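Side-chain contacts in glucokinase (Thermus thermophilus, PDB 3VOV), which probably phosphorylates glucose and related hexoses at the expense of ATP, as a zinc-binding sugar kinase of the ROK family: residues 68-71 and 72-75; 32-35 and 36-40; 90-93 and 94-97. All coordinates share one frame; numbering follows the deposited sequence.

Contact 1 of 3, residues 68-71 and 72-75; sequences PLDF and RRGV
With CG anti to the backbone N (chi1 -169°), Asp70 swings its carboxylate over the turn that follows, while Arg73, its CG anti to the carbonyl carbon (chi1 -52°) and its chi2 extended, lays its methylenes beside that group before a bend at chi3 carries the guanidinium away. Asp70 OD2 accepts the backbone N-H of Arg73 at 3.0 Å, a fairly straight bond (162°) that reaches the oxygen from above the carboxylate plane. The other oxygen, Asp70 OD1, lies 3.2 Å from Arg73 CD, so the arginine offers its aliphatic part; its NE stays 4.6 Å from Asp70 OD1, beyond a salt bridge, although the charge may still be felt. The backbone closes the hairpin. Asp70 N binds Val75 O at 2.8 Å, Val75 N binds Asp70 O at 3.0 Å, and Gly74 N adds a weak bond to Asp70 O. Gly74 and Val75 both face Asp70, a beta bulge, and the positive phi of Gly74 makes it the G1 type. Beside the turn, Leu69 CB sits over one face of the Phe71 ring, toward its rim. The hairpin joins strands 69-70 and 75-76; Leu69 and Phe71 rest on strand 102-106, and Arg91 of helix 90-98 hydrogen-bonds to Phe71 O.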
ATOM      1  N   PRO B  68       0.093 -11.398 -27.388  1.00 47.85           N
ATOM      2  CA  PRO B  68      -0.999 -10.443 -27.549  1.00 48.01           C
ATOM      3  C   PRO B  68      -1.541 -10.626 -28.988  1.00 47.18           C
ATOM      4  O   PRO B  68      -0.774 -10.655 -29.953  1.00 47.31           O
ATOM      5  CB  PRO B  68      -0.304  -9.091 -27.390  1.00 48.12           C
ATOM      6  CG  PRO B  68       1.085  -9.337 -27.913  1.00 48.99           C
ATOM      7  CD  PRO B  68       1.418 -10.752 -27.467  1.00 48.18           C
ATOM      8  N   LEU B  69      -2.843 -10.803 -29.110  1.00 46.63           N
ATOM      9  CA  LEU B  69      -3.456 -11.010 -30.404  1.00 45.50           C
ATOM     10  C   LEU B  69      -3.933  -9.692 -30.942  1.00 44.16           C
ATOM     11  O   LEU B  69      -4.407  -8.847 -30.193  1.00 43.97           O
ATOM     12  CB  LEU B  69      -4.675 -11.945 -30.290  1.00 45.85           C
ATOM     13  CG  LEU B  69      -4.568 -13.440 -30.567  1.00 46.79           C
ATOM     14  CD1 LEU B  69      -3.922 -13.684 -31.918  1.00 48.34           C
ATOM     15  CD2 LEU B  69      -3.765 -14.100 -29.486  1.00 49.54           C
ATOM     16  N   ASP B  70      -3.824  -9.522 -32.248  1.00 42.49           N
ATOM     17  CA  ASP B  70      -4.665  -8.559 -32.920  1.00 41.40           C
ATOM     18  C   ASP B  70      -5.810  -9.377 -33.544  1.00 41.67           C
ATOM     19  O   ASP B  70      -5.636  -9.998 -34.611  1.00 39.98           O
ATOM     20  CB  ASP B  70      -3.850  -7.822 -33.981  1.00 41.29           C
ATOM     21  CG  ASP B  70      -4.563  -6.623 -34.541  1.00 39.89           C
ATOM     22  OD1 ASP B  70      -3.863  -5.664 -34.896  1.00 42.24           O
ATOM     23  OD2 ASP B  70      -5.803  -6.624 -34.619  1.00 35.91           O
ATOM     24  N   PHE B  71      -6.960  -9.427 -32.877  1.00 41.51           N
ATOM     25  CA  PHE B  71      -8.125 -10.150 -33.445  1.00 43.56           C
ATOM     26  C   PHE B  71      -8.698  -9.414 -34.647  1.00 43.99           C
ATOM     27  O   PHE B  71      -9.375 -10.006 -35.487  1.00 44.35           O
ATOM     28  CB  PHE B  71      -9.250 -10.320 -32.418  1.00 43.24           C
ATOM     29  CG  PHE B  71      -8.918 -11.261 -31.295  1.00 44.13           C
ATOM     30  CD1 PHE B  71      -9.217 -12.615 -31.406  1.00 42.49           C
ATOM     31  CD2 PHE B  71      -8.330 -10.786 -30.116  1.00 44.39           C
ATOM     32  CE1 PHE B  71      -8.938 -13.489 -30.367  1.00 44.92           C
ATOM     33  CE2 PHE B  71      -8.028 -11.660 -29.059  1.00 45.96           C
ATOM     34  CZ  PHE B  71      -8.327 -13.021 -29.188  1.00 45.92           C
ATOM     35  N   ARG B  72      -8.474  -8.102 -34.678  1.00 45.17           N
ATOM     36  CA  ARG B  72      -8.946  -7.248 -35.771  1.00 46.25           C
ATOM     37  C   ARG B  72      -8.347  -7.765 -37.062  1.00 45.08           C
ATOM     38  O   ARG B  72      -9.079  -8.167 -37.970  1.00 45.86           O
ATOM     39  CB  ARG B  72      -8.511  -5.787 -35.558  1.00 47.05           C
ATOM     40  CG  ARG B  72      -9.312  -5.003 -34.504  1.00 51.62           C
ATOM     41  CD  ARG B  72     -10.492  -4.239 -35.132  1.00 56.53           C
ATOM     42  NE  ARG B  72     -10.137  -2.949 -35.754  1.00 59.05           N
ATOM     43  CZ  ARG B  72     -10.620  -1.765 -35.360  1.00 61.28           C
ATOM     44  NH1 ARG B  72     -11.455  -1.703 -34.325  1.00 61.00           N
ATOM     45  NH2 ARG B  72     -10.276  -0.634 -35.991  1.00 60.71           N
ATOM     46  N   ARG B  73      -7.012  -7.778 -37.102  1.00 43.57           N
ATOM     47  CA  ARG B  73      -6.233  -8.070 -38.306  1.00 42.30           C
ATOM     48  C   ARG B  73      -5.904  -9.556 -38.434  1.00 40.85           C
ATOM     49  O   ARG B  73      -5.410  -9.989 -39.488  1.00 39.87           O
ATOM     50  CB  ARG B  73      -4.916  -7.282 -38.312  1.00 42.62           C
ATOM     51  CG  ARG B  73      -5.037  -5.749 -38.082  1.00 45.41           C
ATOM     52  CD  ARG B  73      -3.645  -5.103 -38.024  1.00 47.73           C
ATOM     53  NE  ARG B  73      -3.000  -5.066 -39.334  1.00 49.58           N
ATOM     54  CZ  ARG B  73      -1.688  -5.176 -39.545  1.00 52.38           C
ATOM     55  NH1 ARG B  73      -0.842  -5.348 -38.526  1.00 53.49           N
ATOM     56  NH2 ARG B  73      -1.217  -5.125 -40.791  1.00 51.86           N
ATOM     57  N   GLY B  74      -6.169 -10.322 -37.362  1.00 38.63           N
ATOM     58  CA  GLY B  74      -5.853 -11.748 -37.324  1.00 35.96           C
ATOM     59  C   GLY B  74      -4.359 -11.968 -37.360  1.00 35.00           C
ATOM     60  O   GLY B  74      -3.849 -12.728 -38.172  1.00 34.21           O
ATOM     61  N   VAL B  75      -3.642 -11.269 -36.499  1.00 34.00           N
ATOM     62  CA  VAL B  75      -2.197 -11.407 -36.459  1.00 34.85           C
ATOM     63  C   VAL B  75      -1.705 -11.559 -35.049  1.00 36.02           C
ATOM     64  O   VAL B  75      -2.333 -11.093 -34.077  1.00 34.21           O
ATOM     65  CB  VAL B  75      -1.378 -10.273 -37.236  1.00 34.94           C
ATOM     66  CG1 VAL B  75      -2.183  -9.610 -38.364  1.00 32.91           C
ATOM     67  CG2 VAL B  75      -0.769  -9.266 -36.336  1.00 34.77           C
TER

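Contact 2 of 3, residues 32-35 and 36-40; sequences PKEG and GERVA
Gly35, at positive phi (105°) with an extended psi, turns the chain into helix 36-54 as its N-cap residue, and its carbonyl oxygen takes the Val39 N-H at 3.0 Å in a nearly straight bond (166°). Around this start, Glu34 and Arg38 lean together. Arg38 bends at chi2 and chi3 and brings its guanidinium back over Glu34, whose CB and CG lie over one face of it, Glu34 CG being 3.6 Å from Arg38 NH2. The carboxylate and guanidinium planes are stacked, 25° apart. Glu34 OE2 stands 3.8 Å from Arg38 NH1, well out of the guanidinium plane, which makes a long salt bridge of charges only, since no N-H points at the oxygen. Pro32 packs its CB against Arg38 CG and, at 4.2 Å, against Val39 CG2. A water bridges the first turn, donating to Glu34 O at 2.7 Å and accepting from Arg38 N at 3.1 Å. The chemistry is therefore of two kinds: directed bonds from backbone and water secure the helix start, whereas the Glu34-Arg38 pair is probably held by undirected charge attraction and by packing of CB and CG on the guanidinium face.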
ATOM      1  N   PRO B  32       8.755 -24.721 -35.368  1.00 30.07           N
ATOM      2  CA  PRO B  32       9.946 -24.294 -36.136  1.00 30.64           C
ATOM      3  C   PRO B  32      10.658 -23.050 -35.628  1.00 31.18           C
ATOM      4  O   PRO B  32      10.038 -22.210 -34.996  1.00 31.36           O
ATOM      5  CB  PRO B  32       9.393 -24.051 -37.535  1.00 29.55           C
ATOM      6  CG  PRO B  32       8.238 -25.001 -37.624  1.00 30.02           C
ATOM      7  CD  PRO B  32       7.608 -24.984 -36.262  1.00 30.59           C
ATOM      8  N   LYS B  33      11.963 -22.956 -35.906  1.00 32.04           N
ATOM      9  CA  LYS B  33      12.758 -21.759 -35.585  1.00 32.63           C
ATOM     10  C   LYS B  33      12.904 -20.841 -36.790  1.00 32.12           C
ATOM     11  O   LYS B  33      13.354 -19.705 -36.680  1.00 31.96           O
ATOM     12  CB  LYS B  33      14.160 -22.167 -35.151  1.00 33.78           C
ATOM     13  CG  LYS B  33      14.377 -22.105 -33.643  1.00 35.73           C
ATOM     14  CD  LYS B  33      14.463 -23.441 -33.076  1.00 38.50           C
ATOM     15  CE  LYS B  33      14.659 -23.317 -31.603  1.00 39.37           C
ATOM     16  NZ  LYS B  33      13.755 -24.339 -31.033  1.00 41.15           N
ATOM     17  N   GLU B  34      12.484 -21.349 -37.931  1.00 31.64           N
ATOM     18  CA  GLU B  34      12.775 -20.735 -39.196  1.00 32.49           C
ATOM     19  C   GLU B  34      11.813 -19.620 -39.583  1.00 32.72           C
ATOM     20  O   GLU B  34      11.889 -19.116 -40.709  1.00 33.35           O
ATOM     21  CB  GLU B  34      12.817 -21.812 -40.269  1.00 33.87           C
ATOM     22  CG  GLU B  34      13.952 -22.811 -40.048  1.00 36.18           C
ATOM     23  CD  GLU B  34      13.507 -24.091 -39.376  1.00 42.92           C
ATOM     24  OE1 GLU B  34      12.378 -24.169 -38.830  1.00 42.72           O
ATOM     25  OE2 GLU B  34      14.307 -25.045 -39.396  1.00 44.92           O
ATOM     26  N   GLY B  35      10.937 -19.202 -38.661  1.00 31.19           N
ATOM     27  CA  GLY B  35      10.137 -17.989 -38.893  1.00 29.79           C
ATOM     28  C   GLY B  35       8.695 -18.278 -39.252  1.00 28.32           C
ATOM     29  O   GLY B  35       8.306 -19.429 -39.374  1.00 27.20           O
ATOM     30  N   GLY B  36       7.919 -17.215 -39.445  1.00 27.28           N
ATOM     31  CA  GLY B  36       6.481 -17.305 -39.561  1.00 26.79           C
ATOM     32  C   GLY B  36       5.980 -18.210 -40.654  1.00 26.95           C
ATOM     33  O   GLY B  36       5.046 -18.973 -40.448  1.00 26.31           O
ATOM     34  N   GLU B  37       6.617 -18.159 -41.817  1.00 26.58           N
ATOM     35  CA  GLU B  37       6.153 -18.946 -42.942  1.00 28.04           C
ATOM     36  C   GLU B  37       6.268 -20.430 -42.654  1.00 26.81           C
ATOM     37  O   GLU B  37       5.354 -21.194 -42.977  1.00 26.01           O
ATOM     38  CB  GLU B  37       6.861 -18.540 -44.248  1.00 29.11           C
ATOM     39  CG  GLU B  37       6.666 -19.528 -45.401  1.00 36.42           C
ATOM     40  CD  GLU B  37       7.190 -19.002 -46.752  1.00 45.16           C
ATOM     41  OE1 GLU B  37       7.116 -17.762 -46.979  1.00 48.53           O
ATOM     42  OE2 GLU B  37       7.672 -19.829 -47.579  1.00 48.48           O
ATOM     43  N   ARG B  38       7.375 -20.841 -42.031  1.00 25.92           N
ATOM     44  CA  ARG B  38       7.540 -22.235 -41.698  0.50 25.80           C
ATOM     45  C   ARG B  38       6.624 -22.683 -40.541  1.00 25.04           C
ATOM     46  O   ARG B  38       6.108 -23.800 -40.543  1.00 24.08           O
ATOM     47  CB  ARG B  38       8.990 -22.564 -41.379  0.50 26.30           C
ATOM     48  CG  ARG B  38       9.257 -24.035 -41.611  0.50 28.69           C
ATOM     49  CD  ARG B  38       9.602 -24.298 -43.073  0.50 31.11           C
ATOM     50  NE  ARG B  38      10.857 -23.654 -43.427  0.50 32.69           N
ATOM     51  CZ  ARG B  38      12.058 -24.156 -43.153  0.50 32.96           C
ATOM     52  NH1 ARG B  38      12.174 -25.333 -42.536  0.50 32.56           N
ATOM     53  NH2 ARG B  38      13.143 -23.475 -43.504  0.50 31.76           N
ATOM     54  N   VAL B  39       6.414 -21.792 -39.569  1.00 23.54           N
ATOM     55  CA  VAL B  39       5.471 -22.034 -38.491  1.00 22.33           C
ATOM     56  C   VAL B  39       4.078 -22.261 -39.070  1.00 23.18           C
ATOM     57  O   VAL B  39       3.359 -23.192 -38.699  1.00 22.79           O
ATOM     58  CB  VAL B  39       5.442 -20.863 -37.486  1.00 23.02           C
ATOM     59  CG1 VAL B  39       4.293 -21.049 -36.451  1.00 22.07           C
ATOM     60  CG2 VAL B  39       6.793 -20.790 -36.767  1.00 19.83           C
ATOM     61  N   ALA B  40       3.698 -21.417 -39.996  1.00 21.99           N
ATOM     62  CA  ALA B  40       2.403 -21.565 -40.635  1.00 22.84           C
ATOM     63  C   ALA B  40       2.298 -22.917 -41.361  1.00 23.20           C
ATOM     64  O   ALA B  40       1.255 -23.598 -41.252  1.00 21.93           O
ATOM     65  CB  ALA B  40       2.167 -20.392 -41.584  1.00 22.03           C
TER
HETATM   66  O   HOH W   1       9.717 -18.894 -42.293  1.00 31.58           O

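Contact 3 of 3, residues 90-93 and 94-97; sequences IRRI and LEEA
Arg92 and Glu95 form the salt bridge of this helical turn: Arg92 NH2 donates to Glu95 OE1 at 2.9 Å, with a bent N-H...O angle of 134°. The two side chains run side by side and point the same way, and the planes of their flat groups are nearly parallel (2° apart) but offset from one another. The oxygen is accordingly met on its syn side but out of the carboxylate plane. With CG beside the backbone N and a bend at chi2 (-61°), Arg92 curls toward Glu95, which runs extended beyond CG to meet it. Its second oxygen, Glu95 OE2, is held by the backbone N of Val102, so both carboxylate oxygens have a partner and the group's rotation is probably fixed. Arg91 lies alongside Glu95 too, but touches it with methylenes, Arg91 CG being 4.0 Å from Glu95 OE2; its guanidinium bonds instead to Phe71 O. The backbone supplies the regular i to i+4 bonds of an alpha helix, such as Leu94 N to Ile90 O at 2.8 Å and Ala97 N to Ile93 O at 3.0 Å. Within this frame, Glu95 CG lies 3.1 Å from Arg91 O. Round the helix, the Arg92-Glu95 pair lies on one side and the buried Ile90 and Leu94 on another. Both reach Leu63 of strand 61-65 and also touch strand 102-106, through Leu104 and Val102 respectively. On helix 36-54, Ile90 touches Ala40 and Leu43, Ile93 touches Ala40, and Leu94 touches Ala44.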
ATOM      1  N   ILE B  90      -1.071 -14.790 -39.375  1.00 29.28           N
ATOM      2  CA  ILE B  90      -1.375 -16.192 -39.303  1.00 27.56           C
ATOM      3  C   ILE B  90      -2.775 -16.549 -39.786  1.00 26.72           C
ATOM      4  O   ILE B  90      -2.934 -17.568 -40.449  1.00 27.17           O
ATOM      5  CB  ILE B  90      -1.037 -16.763 -37.867  1.00 27.65           C
ATOM      6  CG1 ILE B  90      -0.906 -18.287 -37.866  1.00 29.42           C
ATOM      7  CG2 ILE B  90      -2.077 -16.302 -36.796  1.00 26.07           C
ATOM      8  CD1 ILE B  90       0.013 -18.871 -38.932  1.00 31.48           C
ATOM      9  N   ARG B  91      -3.785 -15.745 -39.471  1.00 25.11           N
ATOM     10  CA  ARG B  91      -5.148 -16.187 -39.730  1.00 25.04           C
ATOM     11  C   ARG B  91      -5.429 -16.438 -41.225  1.00 25.71           C
ATOM     12  O   ARG B  91      -5.926 -17.508 -41.604  1.00 24.92           O
ATOM     13  CB  ARG B  91      -6.172 -15.219 -39.187  1.00 25.67           C
ATOM     14  CG  ARG B  91      -7.589 -15.777 -39.337  1.00 26.54           C
ATOM     15  CD  ARG B  91      -8.593 -14.675 -39.298  1.00 33.29           C
ATOM     16  NE  ARG B  91      -8.791 -14.217 -37.941  1.00 35.59           N
ATOM     17  CZ  ARG B  91      -9.021 -12.958 -37.564  1.00 38.33           C
ATOM     18  NH1 ARG B  91      -9.064 -11.956 -38.447  1.00 38.93           N
ATOM     19  NH2 ARG B  91      -9.207 -12.706 -36.274  1.00 31.91           N
ATOM     20  N   ARG B  92      -5.132 -15.440 -42.062  1.00 25.25           N
ATOM     21  CA  ARG B  92      -5.363 -15.571 -43.518  1.00 24.29           C
ATOM     22  C   ARG B  92      -4.475 -16.634 -44.129  1.00 24.04           C
ATOM     23  O   ARG B  92      -4.906 -17.381 -44.976  1.00 24.39           O
ATOM     24  CB  ARG B  92      -5.157 -14.234 -44.229  1.00 24.51           C
ATOM     25  CG  ARG B  92      -6.333 -13.295 -44.108  1.00 23.96           C
ATOM     26  CD  ARG B  92      -7.626 -13.856 -44.723  1.00 26.79           C
ATOM     27  NE  ARG B  92      -8.621 -12.803 -44.620  1.00 27.13           N
ATOM     28  CZ  ARG B  92      -9.527 -12.682 -43.649  1.00 31.34           C
ATOM     29  NH1 ARG B  92     -10.346 -11.635 -43.664  1.00 31.44           N
ATOM     30  NH2 ARG B  92      -9.678 -13.636 -42.717  1.00 31.86           N
ATOM     31  N   ILE B  93      -3.223 -16.683 -43.696  1.00 22.30           N
ATOM     32  CA  ILE B  93      -2.291 -17.618 -44.238  1.00 22.57           C
ATOM     33  C   ILE B  93      -2.829 -19.013 -43.946  1.00 23.81           C
ATOM     34  O   ILE B  93      -2.919 -19.857 -44.850  1.00 25.28           O
ATOM     35  CB  ILE B  93      -0.915 -17.427 -43.605  1.00 22.98           C
ATOM     36  CG1 ILE B  93      -0.283 -16.113 -44.076  1.00 23.29           C
ATOM     37  CG2 ILE B  93       0.007 -18.556 -44.016  1.00 24.29           C
ATOM     38  CD1 ILE B  93       0.911 -15.690 -43.284  1.00 23.48           C
ATOM     39  N   LEU B  94      -3.223 -19.260 -42.696  1.00 22.91           N
ATOM     40  CA  LEU B  94      -3.751 -20.571 -42.355  1.00 23.58           C
ATOM     41  C   LEU B  94      -5.012 -20.906 -43.110  1.00 22.98           C
ATOM     42  O   LEU B  94      -5.169 -22.024 -43.521  1.00 21.85           O
ATOM     43  CB  LEU B  94      -3.998 -20.719 -40.843  1.00 23.38           C
ATOM     44  CG  LEU B  94      -3.246 -21.822 -40.084  1.00 27.51           C
ATOM     45  CD1 LEU B  94      -3.862 -22.073 -38.689  1.00 25.36           C
ATOM     46  CD2 LEU B  94      -2.991 -23.136 -40.824  1.00 21.37           C
ATOM     47  N   GLU B  95      -5.915 -19.944 -43.264  1.00 21.99           N
ATOM     48  CA  GLU B  95      -7.130 -20.156 -43.999  1.00 22.82           C
ATOM     49  C   GLU B  95      -6.785 -20.528 -45.438  1.00 23.08           C
ATOM     50  O   GLU B  95      -7.405 -21.415 -46.037  1.00 22.80           O
ATOM     51  CB  GLU B  95      -7.997 -18.877 -43.992  1.00 23.29           C
ATOM     52  CG  GLU B  95      -8.601 -18.602 -42.586  1.00 23.12           C
ATOM     53  CD  GLU B  95      -9.542 -17.424 -42.509  1.00 25.01           C
ATOM     54  OE1 GLU B  95      -9.439 -16.497 -43.338  1.00 25.60           O
ATOM     55  OE2 GLU B  95     -10.411 -17.421 -41.600  1.00 27.30           O
ATOM     56  N   GLU B  96      -5.823 -19.827 -46.027  1.00 23.44           N
ATOM     57  CA  GLU B  96      -5.501 -20.126 -47.437  1.00 24.36           C
ATOM     58  C   GLU B  96      -4.916 -21.529 -47.592  1.00 24.76           C
ATOM     59  O   GLU B  96      -5.315 -22.270 -48.481  1.00 26.03           O
ATOM     60  CB  GLU B  96      -4.608 -19.032 -48.035  1.00 23.97           C
ATOM     61  CG  GLU B  96      -5.381 -17.662 -48.150  1.00 25.41           C
ATOM     62  CD  GLU B  96      -6.386 -17.654 -49.300  1.00 27.38           C
ATOM     63  OE1 GLU B  96      -6.161 -18.370 -50.284  1.00 30.58           O
ATOM     64  OE2 GLU B  96      -7.396 -16.939 -49.239  1.00 29.24           O
ATOM     65  N   ALA B  97      -4.013 -21.916 -46.696  1.00 24.68           N
ATOM     66  CA  ALA B  97      -3.365 -23.240 -46.737  1.00 25.30           C
ATOM     67  C   ALA B  97      -4.340 -24.414 -46.536  1.00 26.47           C
ATOM     68  O   ALA B  97      -4.218 -25.477 -47.107  1.00 26.31           O
ATOM     69  CB  ALA B  97      -2.285 -23.290 -45.671  1.00 24.55           C
TER

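Contact 3 touches both of the others, its centre 13 Å from each of theirs, whereas contacts 1 and 2 stay about 10 Å apart at their nearest atoms. Towards the hairpin the link is polar: Arg91 NH2 lies 2.8 Å from Phe71 O and Arg91 N 3.3 Å from Gly74 O, both probable hydrogen bonds. Towards residues 36-40 it is apolar, with Ala40 CB 3.7 Å from both Ile93 CG2 and Ile90 CD1. One short helix thus joins a turn and a helix start by different chemistry. Contact 1 comes nearest the zinc site, Pro68 having its side chain about 12 Å from a zinc ion; contacts 2 and 3 lie away from the annotated metal ligands.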